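Local coordinates for protein CS1 fimbrial subunit A (Escherichia coli, PDB 4HJI) that serves as the pilin of CS1 fimbriae, the surface filaments that enable enterotoxigenic bacteria to colonise the epithelium of host organs, at residues Val77-Ile88 against Gly138-Leu149; Thr24-Leu35 against Ile55-Asp63. One frame throughout, in Å; residues are numbered along the deposited sequence. Where two conformers were deposited one is given.

Interaction 1. Residues Val77-Ile88 against Gly138-Leu149; sequences VLSNVLNPTLQI and GGALTAGQYQGL
A tyrosine corner marks this end of the immunoglobulin-like pilin fold: Tyr-146, near the start of strand 144-156, lies between Asn-80 and Ile-88 while its OH reaches back to the carbonyl O of Thr-142, four residues earlier. That oxygen lies in the ring plane, at the edge; the bond is modelled very short, so its exact length is doubtful. The backbone beneath is an antiparallel strand pair. Ser-79 and Gln-147 exchange two hydrogen bonds, Ser-79 N to Gln-147 O and Gln-147 N to Ser-79 O, both 2.8 Å, and Val-81 N carries the pairing past the end of strand 68-80 by donating to Gln-145 O (2.9 Å). Asn-80 and Tyr-146 form the adjoining non-hydrogen-bonded pair, with their side chains on the same face of the sheet. Here each side of the ring has its own partner. Ile-88 CD1 makes a CH-pi contact over one face, 3.7 Å from the centroid of the Tyr-146 ring. Over the opposite face comes Asn-80, whose CG stands anti to the backbone N (chi1 -176°), bringing ND2 to 3.4 Å from Tyr-146 CZ with the amide almost upright on the ring, 83° between planes. The amide's OD1 accepts Leu-82 N in an Asx turn and also Asn-83 N, on a lone pair, completing an Asx motif; the two bonds fix the amide's rotation. Beyond the ring, Leu-86 CD1 packs 3.4 Å from Gly-139 CA, and one water links Asn-83 ND2 to Gly-138 O.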
# COMPACT_ATOMS: atom_id res chain seq x y z
N VAL A 77 1.23 11.14 0.55
CA VAL A 77 0.92 12.09 1.59
C VAL A 77 -0.58 12.33 1.63
O VAL A 77 -1.24 12.27 0.60
CB VAL A 77 1.67 13.41 1.36
CG1 VAL A 77 1.49 14.31 2.55
CG2 VAL A 77 3.17 13.17 1.24
N LEU A 78 -1.12 12.60 2.82
CA LEU A 78 -2.51 13.03 2.95
C LEU A 78 -2.52 14.53 3.18
O LEU A 78 -1.93 15.02 4.15
CB LEU A 78 -3.21 12.33 4.11
CG LEU A 78 -3.03 10.82 4.22
CD1 LEU A 78 -3.82 10.34 5.43
CD2 LEU A 78 -3.49 10.11 2.95
N SER A 79 -3.19 15.23 2.27
CA SER A 79 -3.32 16.68 2.31
C SER A 79 -4.64 17.06 2.95
O SER A 79 -5.69 16.49 2.64
CB SER A 79 -3.21 17.25 0.90
OG SER A 79 -1.94 16.96 0.32
N ASN A 80 -4.60 18.05 3.85
CA ASN A 80 -5.82 18.61 4.43
C ASN A 80 -6.69 19.16 3.30
O ASN A 80 -6.20 19.87 2.43
CB ASN A 80 -5.49 19.74 5.42
CG ASN A 80 -6.72 20.29 6.10
OD1 ASN A 80 -7.36 21.19 5.59
ND2 ASN A 80 -7.04 19.76 7.27
N VAL A 81 -7.98 18.86 3.35
CA VAL A 81 -8.86 19.23 2.24
C VAL A 81 -9.12 20.73 2.10
O VAL A 81 -9.48 21.18 1.03
CB VAL A 81 -10.19 18.44 2.27
CG1 VAL A 81 -9.92 16.95 2.15
CG2 VAL A 81 -11.01 18.78 3.50
N LEU A 82 -8.92 21.50 3.18
CA LEU A 82 -9.09 22.96 3.13
C LEU A 82 -7.78 23.69 2.90
O LEU A 82 -7.76 24.78 2.35
CB LEU A 82 -9.72 23.45 4.44
CG LEU A 82 -11.19 23.11 4.65
CD1 LEU A 82 -11.62 23.42 6.09
CD2 LEU A 82 -12.05 23.86 3.65
N ASN A 83 -6.68 23.09 3.36
CA ASN A 83 -5.34 23.63 3.11
C ASN A 83 -4.38 22.50 2.70
O ASN A 83 -3.73 21.89 3.56
CB ASN A 83 -4.81 24.34 4.35
CG ASN A 83 -3.38 24.80 4.17
OD1 ASN A 83 -2.85 24.79 3.06
ND2 ASN A 83 -2.74 25.19 5.25
N PRO A 84 -4.30 22.21 1.40
CA PRO A 84 -3.47 21.10 0.91
C PRO A 84 -1.96 21.25 1.16
O PRO A 84 -1.20 20.31 0.95
CB PRO A 84 -3.78 21.03 -0.59
CG PRO A 84 -5.01 21.83 -0.81
CD PRO A 84 -5.21 22.74 0.36
N THR A 85 -1.54 22.43 1.60
CA THR A 85 -0.16 22.62 2.03
C THR A 85 0.09 21.85 3.33
O THR A 85 1.22 21.44 3.60
CB THR A 85 0.18 24.12 2.21
OG1 THR A 85 -0.21 24.85 1.05
CG2 THR A 85 1.67 24.31 2.43
N LEU A 86 -0.97 21.64 4.12
CA LEU A 86 -0.88 20.91 5.38
C LEU A 86 -0.97 19.40 5.13
O LEU A 86 -2.02 18.89 4.70
CB LEU A 86 -2.00 21.37 6.30
CG LEU A 86 -1.89 20.92 7.74
CD1 LEU A 86 -0.76 21.68 8.41
CD2 LEU A 86 -3.20 21.16 8.45
N GLN A 87 0.11 18.69 5.40
CA GLN A 87 0.30 17.35 4.87
C GLN A 87 0.79 16.36 5.92
O GLN A 87 1.68 16.67 6.73
CB GLN A 87 1.26 17.41 3.68
CG GLN A 87 0.68 18.06 2.43
CD GLN A 87 1.68 18.17 1.29
OE1 GLN A 87 2.77 17.59 1.34
NE2 GLN A 87 1.32 18.90 0.25
N ILE A 88 0.23 15.15 5.88
CA ILE A 88 0.59 14.06 6.80
C ILE A 88 1.30 12.99 5.97
O ILE A 88 0.71 12.45 5.03
CB ILE A 88 -0.65 13.44 7.47
CG1 ILE A 88 -1.43 14.49 8.27
CG2 ILE A 88 -0.25 12.25 8.35
CD1 ILE A 88 -2.78 14.01 8.77
N GLY A 138 3.84 21.74 6.79
CA GLY A 138 3.09 22.88 6.24
C GLY A 138 2.23 23.60 7.26
O GLY A 138 1.47 24.51 6.91
N GLY A 139 2.35 23.21 8.53
CA GLY A 139 1.59 23.81 9.62
C GLY A 139 1.45 22.80 10.75
O GLY A 139 2.11 21.76 10.73
N ALA A 140 0.58 23.10 11.71
CA ALA A 140 0.34 22.22 12.86
C ALA A 140 -0.84 21.28 12.62
O ALA A 140 -1.54 21.38 11.62
CB ALA A 140 0.12 23.06 14.11
N LEU A 141 -1.06 20.38 13.58
CA LEU A 141 -2.10 19.36 13.47
C LEU A 141 -3.48 19.98 13.64
O LEU A 141 -3.86 20.36 14.75
CB LEU A 141 -1.89 18.27 14.53
CG LEU A 141 -0.69 17.33 14.37
CD1 LEU A 141 0.63 18.01 14.72
CD2 LEU A 141 -0.89 16.07 15.21
N THR A 142 -4.22 20.09 12.53
CA THR A 142 -5.56 20.68 12.56
C THR A 142 -6.63 19.61 12.40
O THR A 142 -6.46 18.64 11.65
CB THR A 142 -5.75 21.75 11.47
OG1 THR A 142 -5.64 21.16 10.17
CG2 THR A 142 -4.72 22.86 11.60
N ALA A 143 -7.73 19.80 13.11
CA ALA A 143 -8.90 18.95 12.96
C ALA A 143 -9.49 19.07 11.56
O ALA A 143 -9.40 20.13 10.94
CB ALA A 143 -9.95 19.31 14.00
N GLY A 144 -10.07 17.98 11.08
CA GLY A 144 -10.72 17.96 9.78
C GLY A 144 -10.21 16.83 8.91
O GLY A 144 -9.55 15.90 9.38
N GLN A 145 -10.50 16.94 7.63
CA GLN A 145 -10.29 15.83 6.71
C GLN A 145 -9.00 15.99 5.92
O GLN A 145 -8.61 17.09 5.56
CB GLN A 145 -11.48 15.73 5.78
CG GLN A 145 -12.81 15.60 6.51
CD GLN A 145 -13.92 15.10 5.60
OE1 GLN A 145 -15.10 15.38 5.82
NE2 GLN A 145 -13.54 14.34 4.57
N TYR A 146 -8.36 14.85 5.68
CA TYR A 146 -7.11 14.76 4.94
C TYR A 146 -7.28 13.66 3.90
O TYR A 146 -7.95 12.66 4.17
CB TYR A 146 -5.97 14.38 5.90
CG TYR A 146 -5.69 15.44 6.95
CD1 TYR A 146 -6.55 15.61 8.03
CD2 TYR A 146 -4.59 16.28 6.83
CE1 TYR A 146 -6.30 16.59 8.99
CE2 TYR A 146 -4.33 17.26 7.78
CZ TYR A 146 -5.19 17.41 8.85
OH TYR A 146 -4.91 18.39 9.77
N GLN A 147 -6.69 13.86 2.72
CA GLN A 147 -6.85 12.96 1.58
C GLN A 147 -5.58 12.78 0.80
O GLN A 147 -4.83 13.74 0.63
CB GLN A 147 -7.81 13.56 0.56
CG GLN A 147 -9.24 13.64 0.97
CD GLN A 147 -10.14 13.83 -0.24
OE1 GLN A 147 -11.03 13.04 -0.46
NE2 GLN A 147 -9.85 14.84 -1.06
N GLY A 148 -5.37 11.59 0.27
CA GLY A 148 -4.25 11.35 -0.64
C GLY A 148 -4.39 10.02 -1.33
O GLY A 148 -5.31 9.27 -1.04
N LEU A 149 -3.50 9.75 -2.26
CA LEU A 149 -3.44 8.48 -2.97
C LEU A 149 -2.22 7.67 -2.58
O LEU A 149 -1.11 8.20 -2.44
CB LEU A 149 -3.40 8.71 -4.48
CG LEU A 149 -4.51 9.54 -5.10
CD1 LEU A 149 -4.24 9.74 -6.58
CD2 LEU A 149 -5.86 8.90 -4.90
O HOH W 1 -2.35 14.35 -1.05
O HOH W 2 -0.66 10.90 -1.85
O HOH W 3 0.29 26.01 4.82

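Interaction 2. Residues Thr24-Leu35 against Ile55-Asp63; sequences TVDLLQSDGSAL and INTVVHTND
From Thr-24 facing Asn-62 to Ser-30 facing Asn-56, strands 25-29 and 55-61 run antiparallel at 144°, laced by six backbone hydrogen bonds that include reciprocal pairs between Asp-26 and His-60 and between Leu-28 and Val-58. Side chains then alternate between two faces. On one, Val-25, Leu-27, Val-59 and Thr-61 point to the interior, where Phe-94 packs on Leu-27 and Val-59, and Leu-154 on Leu-27. Leu-27 CD1 lies 3.8 Å from Val-59 CG2, while Val-25 CG2, anti to its own nitrogen, reaches Val-59 CG1 at 3.9 Å; the two branches of Val-59 meet different partners. Thr-57 OG1, also buried, is satisfied by the carbonyl of Gln-125. The other face carries Leu-28 and His-60, which cross at about a right angle: Leu-28 CD2 sits over the imidazole in a CH-pi contact, 3.9 Å from the centroid of the His-60 ring and 27° off its normal. Asp-26 starts from this face, but its carboxylate leads away to a salt bridge with Lys-165 whose exact geometry is doubtful. Within this chain strand 25-29 pairs with the longer strand 49-61, an arrangement that fits the beta-sandwich of immunoglobulin-like pilins.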
# COMPACT_ATOMS: atom_id res chain seq x y z
N THR A 24 0.70 -9.77 -16.09
CA THR A 24 1.46 -10.99 -15.75
C THR A 24 1.41 -11.30 -14.25
O THR A 24 1.54 -12.46 -13.83
CB THR A 24 2.94 -10.89 -16.19
OG1 THR A 24 3.51 -9.65 -15.74
CG2 THR A 24 3.06 -10.98 -17.69
N VAL A 25 1.24 -10.26 -13.45
CA VAL A 25 1.22 -10.38 -11.99
C VAL A 25 0.04 -9.57 -11.46
O VAL A 25 -0.43 -8.65 -12.13
CB VAL A 25 2.54 -9.87 -11.38
CG1 VAL A 25 2.79 -8.42 -11.75
CG2 VAL A 25 2.54 -10.02 -9.88
N ASP A 26 -0.46 -9.89 -10.27
CA ASP A 26 -1.45 -9.04 -9.62
C ASP A 26 -1.35 -9.16 -8.12
O ASP A 26 -0.72 -10.07 -7.62
CB ASP A 26 -2.86 -9.43 -10.04
CG ASP A 26 -3.83 -8.26 -9.99
OD1 ASP A 26 -3.51 -7.22 -9.38
OD2 ASP A 26 -4.93 -8.40 -10.60
N LEU A 27 -1.95 -8.19 -7.44
CA LEU A 27 -2.03 -8.19 -5.98
C LEU A 27 -3.51 -8.16 -5.62
O LEU A 27 -4.22 -7.19 -5.92
CB LEU A 27 -1.32 -6.99 -5.39
CG LEU A 27 -1.19 -6.97 -3.87
CD1 LEU A 27 -0.23 -8.04 -3.35
CD2 LEU A 27 -0.67 -5.60 -3.47
N LEU A 28 -3.96 -9.24 -5.00
CA LEU A 28 -5.36 -9.40 -4.65
C LEU A 28 -5.49 -9.52 -3.13
O LEU A 28 -4.51 -9.75 -2.43
CB LEU A 28 -5.90 -10.66 -5.36
CG LEU A 28 -6.57 -10.57 -6.76
CD1 LEU A 28 -5.70 -9.99 -7.85
CD2 LEU A 28 -7.04 -11.96 -7.17
N GLN A 29 -6.71 -9.39 -2.61
CA GLN A 29 -6.93 -9.69 -1.19
C GLN A 29 -6.79 -11.18 -0.98
O GLN A 29 -6.91 -11.97 -1.92
CB GLN A 29 -8.33 -9.23 -0.75
CG GLN A 29 -8.53 -7.72 -0.88
CD GLN A 29 -9.84 -7.22 -0.32
OE1 GLN A 29 -10.69 -6.64 -1.03
NE2 GLN A 29 -10.06 -7.49 0.95
N SER A 30 -6.62 -11.58 0.27
CA SER A 30 -6.38 -12.99 0.58
C SER A 30 -7.57 -13.90 0.27
O SER A 30 -7.39 -15.10 0.14
CB SER A 30 -5.95 -13.15 2.03
OG SER A 30 -6.96 -12.64 2.89
N ASP A 31 -8.77 -13.33 0.14
CA ASP A 31 -9.96 -14.09 -0.27
C ASP A 31 -10.17 -14.11 -1.79
O ASP A 31 -11.16 -14.64 -2.26
CB ASP A 31 -11.23 -13.59 0.44
CG ASP A 31 -11.63 -12.17 0.06
OD1 ASP A 31 -10.93 -11.54 -0.77
OD2 ASP A 31 -12.66 -11.69 0.61
N GLY A 32 -9.25 -13.52 -2.54
CA GLY A 32 -9.34 -13.57 -3.99
C GLY A 32 -10.04 -12.36 -4.59
O GLY A 32 -10.06 -12.21 -5.81
N SER A 33 -10.57 -11.49 -3.74
CA SER A 33 -11.18 -10.25 -4.20
C SER A 33 -10.15 -9.19 -4.55
O SER A 33 -9.02 -9.16 -4.04
CB SER A 33 -12.19 -9.71 -3.17
OG SER A 33 -11.57 -9.30 -1.99
N ALA A 34 -10.56 -8.30 -5.45
CA ALA A 34 -9.73 -7.15 -5.81
C ALA A 34 -9.30 -6.36 -4.58
O ALA A 34 -10.00 -6.28 -3.58
CB ALA A 34 -10.45 -6.24 -6.78
N LEU A 35 -8.12 -5.77 -4.68
CA LEU A 35 -7.63 -4.91 -3.64
C LEU A 35 -8.61 -3.74 -3.47
O LEU A 35 -9.20 -3.26 -4.46
CB LEU A 35 -6.24 -4.41 -4.04
CG LEU A 35 -5.34 -4.00 -2.93
CD1 LEU A 35 -5.01 -5.16 -1.99
CD2 LEU A 35 -4.04 -3.46 -3.54
N ILE A 55 -4.05 -4.81 5.29
CA ILE A 55 -4.80 -5.54 4.27
C ILE A 55 -4.04 -6.85 4.04
O ILE A 55 -2.84 -6.84 3.71
CB ILE A 55 -4.88 -4.75 2.94
CG1 ILE A 55 -5.53 -3.37 3.13
CG2 ILE A 55 -5.64 -5.52 1.87
CD1 ILE A 55 -5.52 -2.47 1.92
N ASN A 56 -4.71 -7.98 4.27
CA ASN A 56 -4.19 -9.29 3.94
C ASN A 56 -4.31 -9.50 2.44
O ASN A 56 -5.39 -9.38 1.87
CB ASN A 56 -4.97 -10.37 4.72
CG ASN A 56 -4.82 -10.20 6.22
OD1 ASN A 56 -5.79 -9.91 6.95
ND2 ASN A 56 -3.61 -10.38 6.70
N THR A 57 -3.18 -9.81 1.79
CA THR A 57 -3.13 -9.90 0.33
C THR A 57 -2.43 -11.17 -0.13
O THR A 57 -1.79 -11.86 0.67
CB THR A 57 -2.33 -8.73 -0.27
OG1 THR A 57 -0.95 -8.86 0.09
CG2 THR A 57 -2.85 -7.42 0.26
N VAL A 58 -2.55 -11.47 -1.41
CA VAL A 58 -1.77 -12.51 -2.05
C VAL A 58 -1.30 -12.02 -3.41
O VAL A 58 -1.99 -11.24 -4.05
CB VAL A 58 -2.54 -13.84 -2.24
CG1 VAL A 58 -2.79 -14.49 -0.89
CG2 VAL A 58 -3.84 -13.64 -3.02
N VAL A 59 -0.11 -12.47 -3.82
CA VAL A 59 0.43 -12.17 -5.11
C VAL A 59 0.07 -13.29 -6.08
O VAL A 59 0.28 -14.47 -5.77
CB VAL A 59 1.96 -11.98 -5.05
CG1 VAL A 59 2.53 -11.78 -6.44
CG2 VAL A 59 2.29 -10.80 -4.15
N HIS A 60 -0.49 -12.92 -7.24
CA HIS A 60 -0.74 -13.85 -8.33
C HIS A 60 0.30 -13.64 -9.41
O HIS A 60 0.60 -12.52 -9.76
CB HIS A 60 -2.08 -13.59 -8.97
CG HIS A 60 -3.23 -14.07 -8.18
ND1 HIS A 60 -4.24 -14.82 -8.74
CD2 HIS A 60 -3.56 -13.89 -6.88
CE1 HIS A 60 -5.13 -15.11 -7.81
NE2 HIS A 60 -4.75 -14.54 -6.68
N THR A 61 0.84 -14.73 -9.94
CA THR A 61 1.80 -14.61 -11.03
C THR A 61 1.59 -15.70 -12.05
O THR A 61 1.04 -16.75 -11.73
CB THR A 61 3.24 -14.65 -10.48
OG1 THR A 61 4.18 -14.45 -11.55
CG2 THR A 61 3.54 -15.98 -9.76
N ASN A 62 2.07 -15.44 -13.27
CA ASN A 62 2.15 -16.46 -14.31
C ASN A 62 3.52 -17.14 -14.40
O ASN A 62 3.74 -17.94 -15.30
CB ASN A 62 1.77 -15.88 -15.68
CG ASN A 62 2.83 -14.98 -16.27
OD1 ASN A 62 3.93 -14.82 -15.72
ND2 ASN A 62 2.51 -14.38 -17.41
N ASP A 63 4.43 -16.81 -13.47
CA ASP A 63 5.72 -17.49 -13.38
C ASP A 63 6.20 -17.55 -11.93
O ASP A 63 6.70 -16.56 -11.37
CB ASP A 63 6.77 -16.84 -14.27
CG ASP A 63 8.04 -17.68 -14.39
OD1 ASP A 63 8.22 -18.67 -13.65
OD2 ASP A 63 8.88 -17.35 -15.25

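In the fold
Reading from the N terminus, interaction 2 comes first: strand 25-29 leads through a turn and strand 38-44 before strand 49-61 returns to pair with it, closing a short loop. Interaction 1 opens only afterwards, on strand 68-80, and closes a longer loop when strand 144-156 comes back alongside it. The two loops therefore follow in series, neither nested nor crossed. Their centres lie 31 Å apart on opposite sides of the chain's centre, yet strand 119-131 joins the two regions by pairing with both 49-61 and 87-94. Strand 163-173 pairs with 144-156 of interaction 1 and with 38-44, which lies within the loop that interaction 2 closes; it probably represents the donor strand of this donor-strand-exchange construct.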